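Local coordinates for protein chymotrypsin-like serine protease (Equine arteritis virus, PDB 1MBM) that probably cleaves the viral replicase polyprotein as a chymotrypsin-like serine protease of equine arteritis virus, at residues V28-H33 / D59-V64; A38-L43 / T51-K56; S156-F161 / A182-L187; G102-A107 / D150-S155; S88-T93 / A117-D122. All coordinates share one frame; numbering follows the deposited sequence.

Contact 1: residues V28-H33 / D59-V64; sequences VLTASH and DFAEAV
With CG of Asp59 anti to its own backbone N (chi1 -162°) and the imidazole of His33 swung between its backbone N and carbonyl carbon (chi1 75°), carboxylate and ring come together at the end of the strand pair. His33 ND1 donates to Asp59 OD1 at 2.8 Å, an almost straight bond on the syn side of the carboxylate and close to the ring plane; a second bond from ND1 to OD2 is weak. Asp59 OD1 also accepts from the backbone N of His33 at 2.9 Å. Two donors thus grip OD1, and OD2 accepts from Thr129 OG1, so both ends of the carboxylate are held, which probably limits its rotation. With Ser114, whose OG makes a weak hydrogen bond to His33 NE2, this geometry is consistent with the catalytic triad of chymotrypsin-like proteases. Away from the pair, Val28 with Ala63 and Thr30 with Ala61 are antiparallel hydrogen-bonded pairs. Leu29 CD2 meets Phe60 CZ obliquely at 3.7 Å and touches Glu62 CB at the same distance; the Glu62 carboxylate forms a salt bridge with Arg22. Strands 25-31 and 60-65 are neighbours in the six-stranded barrel, lying between strands 14-22 and 48-57, while helix 32-35 carries His33 out of the sheet.

Contact 2: residues A38-L43 / T51-K56; sequences ANMATL and TLTFKK
Leu52 N donates to Ala41 O at 2.8 Å and Ala41 N returns a bond to Leu52 O, making Ala41 and Leu52 a hydrogen-bonded pair flanked by the non-hydrogen-bonded pairs Met40 with Thr53 and Thr42 with Thr51. Beyond them Phe54 N reaches Asn39 O at 3.1 Å, and Asn39 ND2 lies 2.6 Å from Phe54 O. Thr42 OG1 and Thr51 OG1 share a hydrogen bond of 3.0 Å, in which either hydroxyl could be the donor. Both threonines hold OG1 anti to the carbonyl carbon (chi1 -64° and -60°), which brings the two oxygens together on the face they share with Met40 and Thr53.

This is the antiparallel beta hairpin of strands 40-45 and 48-57, at the end of the strand order in the six-stranded barrel; the short segments run at 139° to each other.

Next to the Asn39 amide, the extended chain of Lys56 arrives from the opposite direction, its CE 3.2 Å from Asn39 ND2, while its NZ is hydrogen-bonded to Gly36 O. On the Ala41 and Leu52 face the contacts are mainly apolar. Ala41 CB approaches Phe54 CE1 obliquely at 3.8 Å, and the same ring presents an edge to Asn39 O. Leu43 CB packs on Leu52 CD1 at 3.9 Å, where Leu52 also touches Ala63 of the adjoining strand 60-65 and Val28 of strand 25-31 beyond it. On the outer face the Met40 side chain crosses that of Thr51 at a slant, its CG 3.7 Å from Thr51 CG2.

Contact 3: residues S156-F161 / A182-L187; sequences SLSKHF and AVPRSL
Phe161 and Leu187 cross at about a right angle, the leucine lying over one face of the phenyl ring. Leu187 CB sits 4.0 Å from the centroid of the Phe161 ring and 23° off its normal, which meets the geometry of a CH-pi contact, although the carbon is displaced toward the CG end of the ring. Over the same face, Leu187 CD1 reaches the far end of the ring, 3.9 Å from Phe161 CE1. The ring edge is used differently: Ser186 OG lies near the ring plane, 3.4 Å from Phe161 CD2. With chi1 at 67°, this hydroxyl stands between its own backbone N and carbonyl carbon, and its hydrogen bond goes to Thr162 O.

The other branch of Leu187 turns toward the helix. Its CD2 meets Leu157 CG at 3.9 Å, these two leucines also crossing at about a right angle, and it approaches Ser158 OG. Pro184 fills the angle between Ser158 and Phe161: its CD is a tight 3.5 Å from Ser158 CB, and its CB touches Phe161 O at 3.4 Å. Ser158 OG comes close to Val183 CG1 as well, while its hydrogen bond is made to Leu154 O within the helix.

No hydrogen bond spans the two segments; van der Waals packing joins them directly, part of it against the Phe161 carbonyl. A type I turn spans Ser158 to Phe161 where the chain leaves the helix, and Pro184 is the N-cap residue of helix 185-192. The pairing of these helices with short strands is consistent with the alpha/beta C-terminal extension that this proteinase adds to its chymotrypsin-like fold.

Contact 4: residues G102-A107 / D150-S155; sequences GEVCLA and DTVTLS
Asp150 N donates to Glu103 O across 3.0 Å, the one hydrogen bond between these segments. The donor lies in the carbonyl plane, on a lone pair of Glu103 O, although the N-H...O angle is only 140°. Here the two segments come nearest by their CA atoms, those of Glu103 and Asp150 being 4.5 Å apart.

The charged groups do not meet. Glu103 OE2 and Asp150 OD2 stay 5.7 Å apart, with the carboxylate planes turned 73° from each other; such like charges would probably disfavour a closer approach. What touches is the aliphatic part of the glutamate: Glu103 CG lies 3.4 Å from Thr151 O, and Glu103 CB rests against Asp150 CB at 3.9 Å. A bend at chi2 (87°) turns the rest of the Glu103 chain aside from an extended course.

The apolar side-chain contact is made chiefly by two valines that cross obliquely. Val104 CG2, held anti to its carbonyl carbon, meets Val152 CG1 at 3.9 Å and also approaches Asp150 O at 3.6 Å. Val104 packs in addition on Ile176, whose strand 176-177 runs parallel to strand 152-153.

The contact is largely at the surface, where residues leading into strand 105-106 of the seven-stranded antiparallel sheet meet those leading into and starting strand 152-153, ahead of helix 154-158. It probably marks the junction between the second chymotrypsin-like barrel and the C-terminal alpha/beta extension.

Contact 5: residues S88-T93 / A117-D122; sequences SWCTAT and AVVQGD
Neighbouring antiparallel strands of the second chymotrypsin-like barrel, 85-91 and 117-120, meet here. Ser88 and Val119 form a hydrogen-bonded pair: Ser88 N donates to Val119 O at 2.9 Å, and Val119 N returns a bond to Ser88 O. Trp89 and Val118 follow as a non-hydrogen-bonded pair, and Cys90 N then reaches Ala117 O in a nearly straight bond of 2.9 Å.

The side chains of Trp89 and Val118 lie alongside each other on one face of the sheet and point the same way. Both valine methyls sit over the same face of the indole. Val118 CG2 stands 3.7 Å from the centroid of the five-membered ring, only 12° off its normal, a CH-pi contact; CG1, anti to the backbone N (chi1 -179°), is carried over the six-membered ring, 4.0 Å from Trp89 CZ3. His128 meets the indole with its ring plane at about 70°, and Val139 touches both Trp89 and Val118, placing this pair in the barrel interior. On the other face, Cys90 SG packs against Val119 CG2 at 4.0 Å.

Cys90 is also the centre of an inverse gamma turn. Next to the Cys90-Ala117 bond a water links the two strands, donating to Cys90 O at 2.8 Å and accepting from Ala117 N at 3.0 Å.

Contacts 1 and 5 are mostly buried strand pairs, one in each barrel, yet their chemistry differs: a gripped His-Asp pair ends the first, whereas a valine over an indole dominates the second. Contact 2 is nested along the chain inside the loop closed by contact 1 and touches it through neighbouring strands 48-57 and 60-65, but is more exposed and richer in hydroxyl and amide groups. Contacts 3 and 4 share helix 154-158; the former is partly buried, mainly van der Waals packing without a cross-segment hydrogen bond, the latter a surface junction with one. Contact 4 also reaches contact 5, Ala107 CB lying 3.6 Å from Trp89 CE2. The centres of contacts 2 and 3 are about 40 Å apart.

Contact 1: residues V28-H33 / D59-V64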
# COMPACT_ATOMS: atom_id res chain seq x y z
N VAL A 28 -11.60 7.36 -5.91
CA VAL A 28 -10.24 7.22 -6.40
C VAL A 28 -9.23 7.55 -5.30
O VAL A 28 -9.22 8.66 -4.78
CB VAL A 28 -10.01 8.16 -7.62
CG1 VAL A 28 -8.55 8.07 -8.13
CG2 VAL A 28 -11.00 7.83 -8.75
N LEU A 29 -8.37 6.60 -4.95
CA LEU A 29 -7.35 6.82 -3.92
C LEU A 29 -5.94 6.92 -4.50
O LEU A 29 -5.62 6.22 -5.45
CB LEU A 29 -7.34 5.68 -2.92
CG LEU A 29 -8.68 5.30 -2.30
CD1 LEU A 29 -8.50 4.09 -1.37
CD2 LEU A 29 -9.30 6.49 -1.57
N THR A 30 -5.11 7.74 -3.88
CA THR A 30 -3.70 7.89 -4.25
C THR A 30 -3.01 8.62 -3.09
O THR A 30 -3.61 8.79 -2.02
CB THR A 30 -3.53 8.65 -5.62
OG1 THR A 30 -2.16 8.61 -6.06
CG2 THR A 30 -3.84 10.16 -5.50
N ALA A 31 -1.75 9.00 -3.30
CA ALA A 31 -0.98 9.70 -2.27
C ALA A 31 -1.03 11.22 -2.48
O ALA A 31 -0.95 11.70 -3.61
CB ALA A 31 0.47 9.23 -2.28
N SER A 32 -1.14 11.96 -1.39
CA SER A 32 -1.22 13.43 -1.47
C SER A 32 0.00 14.07 -2.15
O SER A 32 -0.14 15.02 -2.91
CB SER A 32 -1.41 14.02 -0.07
OG SER A 32 -2.53 13.44 0.56
N HIS A 33 1.20 13.55 -1.88
CA HIS A 33 2.39 14.16 -2.47
C HIS A 33 2.49 13.91 -3.98
O HIS A 33 3.19 14.62 -4.69
CB HIS A 33 3.66 13.73 -1.74
CG HIS A 33 4.10 12.33 -2.03
ND1 HIS A 33 3.58 11.24 -1.37
CD2 HIS A 33 5.01 11.85 -2.91
CE1 HIS A 33 4.15 10.14 -1.84
NE2 HIS A 33 5.02 10.48 -2.77
N ASP A 59 -0.77 12.06 3.97
CA ASP A 59 -0.45 11.63 2.60
C ASP A 59 -1.54 10.76 1.95
O ASP A 59 -1.36 10.28 0.84
CB ASP A 59 0.91 10.91 2.57
CG ASP A 59 1.51 10.82 1.17
OD1 ASP A 59 1.53 11.83 0.41
OD2 ASP A 59 2.00 9.76 0.74
N PHE A 60 -2.65 10.54 2.65
CA PHE A 60 -3.79 9.79 2.09
C PHE A 60 -4.69 10.74 1.30
O PHE A 60 -5.21 11.69 1.87
CB PHE A 60 -4.62 9.14 3.21
CG PHE A 60 -5.70 8.22 2.70
CD1 PHE A 60 -6.96 8.71 2.38
CD2 PHE A 60 -5.46 6.86 2.53
CE1 PHE A 60 -7.97 7.87 1.91
CE2 PHE A 60 -6.46 6.01 2.06
CZ PHE A 60 -7.71 6.52 1.75
N ALA A 61 -4.88 10.48 0.01
CA ALA A 61 -5.70 11.35 -0.84
C ALA A 61 -6.88 10.63 -1.49
O ALA A 61 -6.71 9.58 -2.09
CB ALA A 61 -4.83 12.00 -1.92
N GLU A 62 -8.06 11.20 -1.37
CA GLU A 62 -9.26 10.58 -1.92
C GLU A 62 -10.07 11.53 -2.77
O GLU A 62 -10.39 12.65 -2.34
CB GLU A 62 -10.14 10.05 -0.77
CG GLU A 62 -11.56 9.66 -1.16
CD GLU A 62 -12.40 9.26 0.05
OE1 GLU A 62 -12.03 8.30 0.74
OE2 GLU A 62 -13.42 9.92 0.32
N ALA A 63 -10.43 11.08 -3.98
CA ALA A 63 -11.32 11.83 -4.87
C ALA A 63 -12.58 11.03 -5.10
O ALA A 63 -12.58 9.80 -5.00
CB ALA A 63 -10.64 12.09 -6.21
N VAL A 64 -13.67 11.74 -5.40
CA VAL A 64 -14.92 11.08 -5.75
C VAL A 64 -15.39 11.57 -7.11
O VAL A 64 -15.12 12.71 -7.51
CB VAL A 64 -16.04 11.28 -4.69
CG1 VAL A 64 -15.62 10.69 -3.35
CG2 VAL A 64 -16.43 12.74 -4.56

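Contact 2: residues A38-L43 / T51-K56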
# COMPACT_ATOMS: atom_id res chain seq x y z
N ALA A 38 -1.69 22.00 -5.42
CA ALA A 38 -2.79 22.49 -6.25
C ALA A 38 -4.02 21.58 -6.15
O ALA A 38 -5.08 21.91 -6.68
CB ALA A 38 -2.35 22.66 -7.69
N ASN A 39 -3.87 20.44 -5.47
CA ASN A 39 -4.95 19.49 -5.19
C ASN A 39 -5.63 18.84 -6.39
O ASN A 39 -6.66 18.17 -6.24
CB ASN A 39 -6.00 20.11 -4.26
CG ASN A 39 -5.75 19.80 -2.79
OD1 ASN A 39 -5.27 20.63 -2.03
ND2 ASN A 39 -6.10 18.59 -2.39
N MET A 40 -5.04 19.02 -7.57
CA MET A 40 -5.60 18.47 -8.79
C MET A 40 -4.65 17.43 -9.41
O MET A 40 -3.44 17.59 -9.35
CB MET A 40 -5.87 19.59 -9.79
CG MET A 40 -7.03 19.34 -10.70
SD MET A 40 -7.68 20.87 -11.39
CE MET A 40 -6.29 21.43 -12.41
N ALA A 41 -5.21 16.37 -9.99
CA ALA A 41 -4.39 15.34 -10.62
C ALA A 41 -5.19 14.51 -11.62
O ALA A 41 -6.40 14.34 -11.50
CB ALA A 41 -3.75 14.44 -9.58
N THR A 42 -4.49 13.97 -12.61
CA THR A 42 -5.16 13.22 -13.66
C THR A 42 -4.93 11.72 -13.49
O THR A 42 -3.79 11.27 -13.35
CB THR A 42 -4.69 13.70 -15.04
OG1 THR A 42 -5.09 15.07 -15.24
CG2 THR A 42 -5.45 12.95 -16.13
N LEU A 43 -6.02 10.96 -13.50
CA LEU A 43 -6.00 9.50 -13.40
C LEU A 43 -6.07 8.90 -14.80
O LEU A 43 -6.86 9.35 -15.64
CB LEU A 43 -7.19 9.01 -12.59
CG LEU A 43 -7.53 7.52 -12.68
CD1 LEU A 43 -6.45 6.69 -11.99
CD2 LEU A 43 -8.90 7.22 -12.07
N THR A 51 -9.47 14.16 -14.90
CA THR A 51 -8.81 15.03 -13.95
C THR A 51 -9.69 15.10 -12.70
O THR A 51 -10.91 15.25 -12.81
CB THR A 51 -8.58 16.42 -14.55
OG1 THR A 51 -7.76 16.28 -15.71
CG2 THR A 51 -7.73 17.26 -13.64
N LEU A 52 -9.08 14.97 -11.52
CA LEU A 52 -9.82 14.94 -10.27
C LEU A 52 -9.27 15.89 -9.19
O LEU A 52 -8.10 16.23 -9.21
CB LEU A 52 -9.78 13.53 -9.71
CG LEU A 52 -10.23 12.43 -10.67
CD1 LEU A 52 -9.54 11.11 -10.35
CD2 LEU A 52 -11.72 12.30 -10.63
N THR A 53 -10.13 16.26 -8.25
CA THR A 53 -9.76 17.07 -7.08
C THR A 53 -9.79 16.13 -5.86
O THR A 53 -10.72 15.33 -5.73
CB THR A 53 -10.75 18.24 -6.91
OG1 THR A 53 -10.38 19.30 -7.80
CG2 THR A 53 -10.61 18.90 -5.55
N PHE A 54 -8.81 16.26 -4.97
CA PHE A 54 -8.66 15.33 -3.86
C PHE A 54 -8.77 15.94 -2.46
O PHE A 54 -8.20 16.99 -2.18
CB PHE A 54 -7.29 14.64 -3.94
CG PHE A 54 -7.14 13.72 -5.11
CD1 PHE A 54 -6.86 14.22 -6.38
CD2 PHE A 54 -7.26 12.34 -4.95
CE1 PHE A 54 -6.72 13.36 -7.47
CE2 PHE A 54 -7.13 11.48 -6.02
CZ PHE A 54 -6.85 12.00 -7.30
N LYS A 55 -9.50 15.27 -1.58
CA LYS A 55 -9.48 15.66 -0.18
C LYS A 55 -8.35 14.86 0.47
O LYS A 55 -8.16 13.68 0.17
CB LYS A 55 -10.83 15.39 0.49
CG LYS A 55 -12.01 15.96 -0.30
CD LYS A 55 -13.12 16.47 0.61
CE LYS A 55 -13.59 15.40 1.59
NZ LYS A 55 -14.58 15.96 2.56
N LYS A 56 -7.59 15.51 1.34
CA LYS A 56 -6.40 14.90 1.90
C LYS A 56 -6.41 14.78 3.41
O LYS A 56 -6.98 15.61 4.11
CB LYS A 56 -5.17 15.71 1.48
CG LYS A 56 -4.91 15.72 -0.01
CD LYS A 56 -4.01 16.89 -0.35
CE LYS A 56 -3.47 16.81 -1.77
NZ LYS A 56 -2.71 18.07 -2.07

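Contact 3: residues S156-F161 / A182-L187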
# COMPACT_ATOMS: atom_id res chain seq x y z
N SER A 156 8.29 -10.17 19.08
CA SER A 156 6.95 -9.57 19.12
C SER A 156 6.22 -9.74 17.79
O SER A 156 5.05 -10.11 17.76
CB SER A 156 7.02 -8.09 19.52
OG SER A 156 5.80 -7.43 19.23
N LEU A 157 6.94 -9.49 16.69
CA LEU A 157 6.41 -9.66 15.35
C LEU A 157 6.02 -11.13 15.11
O LEU A 157 4.98 -11.43 14.52
CB LEU A 157 7.48 -9.25 14.33
CG LEU A 157 7.18 -8.89 12.88
CD1 LEU A 157 5.97 -7.96 12.75
CD2 LEU A 157 8.43 -8.26 12.26
N SER A 158 6.85 -12.05 15.61
CA SER A 158 6.66 -13.49 15.42
C SER A 158 5.35 -14.07 15.99
O SER A 158 4.83 -15.06 15.47
CB SER A 158 7.87 -14.25 15.97
OG SER A 158 9.01 -13.93 15.21
N LYS A 159 4.82 -13.45 17.03
CA LYS A 159 3.55 -13.86 17.63
C LYS A 159 2.41 -13.91 16.61
O LYS A 159 1.45 -14.68 16.77
CB LYS A 159 3.14 -12.86 18.72
CG LYS A 159 3.93 -12.94 20.01
CD LYS A 159 3.36 -11.97 21.05
CE LYS A 159 3.12 -10.60 20.42
NZ LYS A 159 2.60 -9.61 21.39
N HIS A 160 2.51 -13.09 15.57
CA HIS A 160 1.45 -12.97 14.58
C HIS A 160 1.55 -13.90 13.38
O HIS A 160 0.75 -13.80 12.44
CB HIS A 160 1.40 -11.53 14.09
CG HIS A 160 1.22 -10.54 15.20
ND1 HIS A 160 -0.01 -10.30 15.78
CD2 HIS A 160 2.11 -9.75 15.85
CE1 HIS A 160 0.13 -9.39 16.74
NE2 HIS A 160 1.41 -9.04 16.80
N PHE A 161 2.52 -14.81 13.40
CA PHE A 161 2.76 -15.65 12.22
C PHE A 161 2.82 -17.13 12.50
O PHE A 161 3.38 -17.56 13.51
CB PHE A 161 4.05 -15.20 11.52
CG PHE A 161 3.95 -13.86 10.88
CD1 PHE A 161 4.19 -12.70 11.61
CD2 PHE A 161 3.60 -13.74 9.54
CE1 PHE A 161 4.09 -11.44 11.02
CE2 PHE A 161 3.49 -12.50 8.94
CZ PHE A 161 3.74 -11.35 9.67
N ALA A 182 15.57 -17.15 15.23
CA ALA A 182 14.66 -17.86 14.34
C ALA A 182 13.26 -17.30 14.43
O ALA A 182 12.85 -16.80 15.47
CB ALA A 182 14.67 -19.37 14.62
N VAL A 183 12.52 -17.38 13.33
CA VAL A 183 11.15 -16.86 13.26
C VAL A 183 10.23 -17.88 12.55
O VAL A 183 10.72 -18.75 11.84
CB VAL A 183 11.08 -15.52 12.50
CG1 VAL A 183 11.87 -14.41 13.22
CG2 VAL A 183 11.55 -15.66 11.06
N PRO A 184 8.92 -17.80 12.78
CA PRO A 184 7.96 -18.66 12.07
C PRO A 184 8.13 -18.54 10.56
O PRO A 184 8.34 -17.44 10.04
CB PRO A 184 6.61 -18.09 12.47
CG PRO A 184 6.86 -17.54 13.86
CD PRO A 184 8.24 -16.93 13.76
N ARG A 185 8.04 -19.68 9.89
CA ARG A 185 8.23 -19.78 8.44
C ARG A 185 7.50 -18.75 7.59
O ARG A 185 8.07 -18.24 6.62
CB ARG A 185 7.85 -21.19 7.96
CG ARG A 185 8.21 -21.47 6.51
CD ARG A 185 7.63 -22.77 5.99
NE ARG A 185 8.54 -23.89 6.14
CZ ARG A 185 8.17 -25.12 6.50
NH1 ARG A 185 6.90 -25.39 6.77
NH2 ARG A 185 9.08 -26.08 6.60
N SER A 186 6.25 -18.46 7.92
CA SER A 186 5.48 -17.48 7.14
C SER A 186 6.08 -16.07 7.26
O SER A 186 6.08 -15.34 6.29
CB SER A 186 3.98 -17.49 7.48
OG SER A 186 3.75 -17.04 8.80
N LEU A 187 6.61 -15.72 8.43
CA LEU A 187 7.28 -14.42 8.59
C LEU A 187 8.56 -14.37 7.74
O LEU A 187 8.79 -13.39 7.02
CB LEU A 187 7.58 -14.11 10.07
CG LEU A 187 8.32 -12.81 10.41
CD1 LEU A 187 7.73 -11.60 9.67
CD2 LEU A 187 8.33 -12.54 11.93

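Contact 4: residues G102-A107 / D150-S155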
# COMPACT_ATOMS: atom_id res chain seq x y z
N GLY A 102 1.69 -1.89 12.26
CA GLY A 102 1.64 -0.47 12.58
C GLY A 102 3.03 0.12 12.73
O GLY A 102 3.28 1.27 12.37
N GLU A 103 3.96 -0.69 13.22
CA GLU A 103 5.31 -0.23 13.49
C GLU A 103 6.25 -0.30 12.30
O GLU A 103 7.07 0.59 12.11
CB GLU A 103 5.92 -1.05 14.63
CG GLU A 103 5.26 -0.85 15.99
CD GLU A 103 4.07 -1.77 16.22
OE1 GLU A 103 3.69 -2.55 15.32
OE2 GLU A 103 3.50 -1.72 17.34
N VAL A 104 6.16 -1.39 11.52
CA VAL A 104 7.12 -1.65 10.44
C VAL A 104 6.43 -2.24 9.20
O VAL A 104 5.65 -3.19 9.31
CB VAL A 104 8.24 -2.62 10.91
CG1 VAL A 104 9.17 -3.00 9.76
CG2 VAL A 104 9.06 -2.02 12.07
N CYS A 105 6.72 -1.68 8.03
CA CYS A 105 6.18 -2.22 6.79
C CYS A 105 7.33 -2.46 5.80
O CYS A 105 8.18 -1.60 5.62
CB CYS A 105 5.15 -1.27 6.16
SG CYS A 105 3.66 -0.92 7.14
N LEU A 106 7.32 -3.63 5.16
CA LEU A 106 8.35 -3.99 4.19
C LEU A 106 7.72 -4.36 2.85
O LEU A 106 6.78 -5.14 2.80
CB LEU A 106 9.16 -5.19 4.68
CG LEU A 106 9.73 -5.12 6.09
CD1 LEU A 106 10.44 -6.41 6.43
CD2 LEU A 106 10.68 -3.95 6.20
N ALA A 107 8.23 -3.79 1.77
CA ALA A 107 7.74 -4.09 0.43
C ALA A 107 8.74 -3.53 -0.56
O ALA A 107 9.35 -2.49 -0.30
CB ALA A 107 6.35 -3.47 0.20
N ASP A 150 8.03 3.15 13.24
CA ASP A 150 8.45 2.78 14.59
C ASP A 150 9.35 1.55 14.58
O ASP A 150 9.91 1.19 13.55
CB ASP A 150 7.23 2.50 15.48
CG ASP A 150 6.19 3.60 15.39
OD1 ASP A 150 6.56 4.79 15.41
OD2 ASP A 150 4.97 3.35 15.29
N THR A 151 9.50 0.91 15.74
CA THR A 151 10.30 -0.31 15.83
C THR A 151 9.49 -1.45 16.40
O THR A 151 8.48 -1.23 17.05
CB THR A 151 11.58 -0.15 16.69
OG1 THR A 151 11.23 0.00 18.07
CG2 THR A 151 12.33 1.13 16.36
N VAL A 152 9.97 -2.67 16.18
CA VAL A 152 9.36 -3.85 16.76
C VAL A 152 10.42 -4.94 16.85
O VAL A 152 11.33 -5.00 16.01
CB VAL A 152 8.14 -4.35 15.94
CG1 VAL A 152 8.60 -4.93 14.59
CG2 VAL A 152 7.33 -5.38 16.73
N THR A 153 10.35 -5.79 17.88
CA THR A 153 11.31 -6.89 17.98
C THR A 153 10.85 -8.02 17.08
O THR A 153 9.68 -8.09 16.70
CB THR A 153 11.43 -7.41 19.41
OG1 THR A 153 10.12 -7.77 19.89
CG2 THR A 153 11.90 -6.32 20.38
N LEU A 154 11.77 -8.90 16.72
CA LEU A 154 11.40 -10.05 15.90
C LEU A 154 10.49 -10.98 16.68
O LEU A 154 9.56 -11.55 16.11
CB LEU A 154 12.63 -10.81 15.41
CG LEU A 154 13.30 -10.39 14.10
CD1 LEU A 154 14.55 -11.24 13.84
CD2 LEU A 154 12.33 -10.50 12.93
N SER A 155 10.74 -11.12 17.98
CA SER A 155 9.90 -11.99 18.80
C SER A 155 8.45 -11.47 18.86
O SER A 155 7.52 -12.25 18.67
CB SER A 155 10.47 -12.14 20.21
OG SER A 155 10.53 -10.90 20.86

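Contact 5: residues S88-T93 / A117-D122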
# COMPACT_ATOMS: atom_id res chain seq x y z
N SER A 88 -1.00 -6.66 0.29
CA SER A 88 -0.67 -6.50 -1.11
C SER A 88 -0.61 -5.03 -1.45
O SER A 88 -1.54 -4.28 -1.17
CB SER A 88 -1.72 -7.19 -2.01
OG SER A 88 -1.71 -8.60 -1.87
N TRP A 89 0.53 -4.62 -2.02
CA TRP A 89 0.73 -3.29 -2.55
C TRP A 89 0.30 -3.41 -4.01
O TRP A 89 0.94 -4.10 -4.79
CB TRP A 89 2.22 -2.90 -2.51
CG TRP A 89 2.65 -2.21 -1.23
CD1 TRP A 89 3.06 -0.91 -1.10
CD2 TRP A 89 2.76 -2.79 0.07
NE1 TRP A 89 3.39 -0.64 0.20
CE2 TRP A 89 3.21 -1.77 0.95
CE3 TRP A 89 2.49 -4.06 0.60
CZ2 TRP A 89 3.43 -1.99 2.31
CZ3 TRP A 89 2.70 -4.27 1.96
CH2 TRP A 89 3.16 -3.24 2.80
N CYS A 90 -0.81 -2.76 -4.37
CA CYS A 90 -1.39 -2.91 -5.70
C CYS A 90 -0.79 -1.92 -6.69
O CYS A 90 -1.40 -0.90 -7.00
CB CYS A 90 -2.91 -2.75 -5.64
SG CYS A 90 -3.70 -3.85 -4.43
N THR A 91 0.40 -2.23 -7.19
CA THR A 91 1.06 -1.31 -8.11
C THR A 91 0.54 -1.47 -9.53
O THR A 91 -0.19 -2.41 -9.85
CB THR A 91 2.60 -1.51 -8.10
OG1 THR A 91 2.97 -2.62 -8.93
CG2 THR A 91 3.08 -1.90 -6.71
N ALA A 92 0.94 -0.55 -10.40
CA ALA A 92 0.54 -0.61 -11.80
C ALA A 92 1.21 -1.74 -12.58
O ALA A 92 0.87 -1.98 -13.74
CB ALA A 92 0.79 0.71 -12.45
N THR A 93 2.15 -2.45 -11.96
CA THR A 93 2.80 -3.57 -12.64
C THR A 93 2.63 -4.86 -11.85
O THR A 93 3.48 -5.74 -11.91
CB THR A 93 4.30 -3.31 -12.89
OG1 THR A 93 4.88 -2.70 -11.73
CG2 THR A 93 4.50 -2.27 -13.99
N ALA A 117 -2.70 1.31 -3.53
CA ALA A 117 -3.52 0.89 -2.40
C ALA A 117 -2.77 -0.25 -1.75
O ALA A 117 -2.14 -1.05 -2.43
CB ALA A 117 -4.89 0.40 -2.88
N VAL A 118 -2.78 -0.27 -0.42
CA VAL A 118 -2.21 -1.37 0.31
C VAL A 118 -3.42 -2.11 0.88
O VAL A 118 -4.20 -1.54 1.63
CB VAL A 118 -1.25 -0.89 1.42
CG1 VAL A 118 -0.66 -2.06 2.15
CG2 VAL A 118 -0.15 -0.04 0.83
N VAL A 119 -3.60 -3.37 0.50
CA VAL A 119 -4.81 -4.07 0.91
C VAL A 119 -4.55 -5.37 1.65
O VAL A 119 -3.53 -6.02 1.45
CB VAL A 119 -5.78 -4.36 -0.30
CG1 VAL A 119 -6.02 -3.10 -1.16
CG2 VAL A 119 -5.27 -5.49 -1.17
N GLN A 120 -5.49 -5.73 2.51
CA GLN A 120 -5.48 -6.99 3.24
C GLN A 120 -6.88 -7.56 3.05
O GLN A 120 -7.87 -6.93 3.44
CB GLN A 120 -5.17 -6.76 4.73
CG GLN A 120 -3.71 -6.40 4.99
CD GLN A 120 -3.34 -6.33 6.47
OE1 GLN A 120 -4.00 -5.65 7.25
NE2 GLN A 120 -2.27 -7.03 6.84
N GLY A 121 -6.97 -8.72 2.42
CA GLY A 121 -8.26 -9.29 2.08
C GLY A 121 -8.94 -8.42 1.04
O GLY A 121 -8.33 -8.06 0.04
N ASP A 122 -10.19 -8.04 1.30
CA ASP A 122 -10.95 -7.19 0.40
C ASP A 122 -10.96 -5.73 0.88
O ASP A 122 -11.78 -4.92 0.42
CB ASP A 122 -12.38 -7.71 0.26
CG ASP A 122 -13.19 -7.61 1.56
OD1 ASP A 122 -12.60 -7.32 2.63
OD2 ASP A 122 -14.42 -7.81 1.61
O HOH W 1 -3.31 1.03 -6.41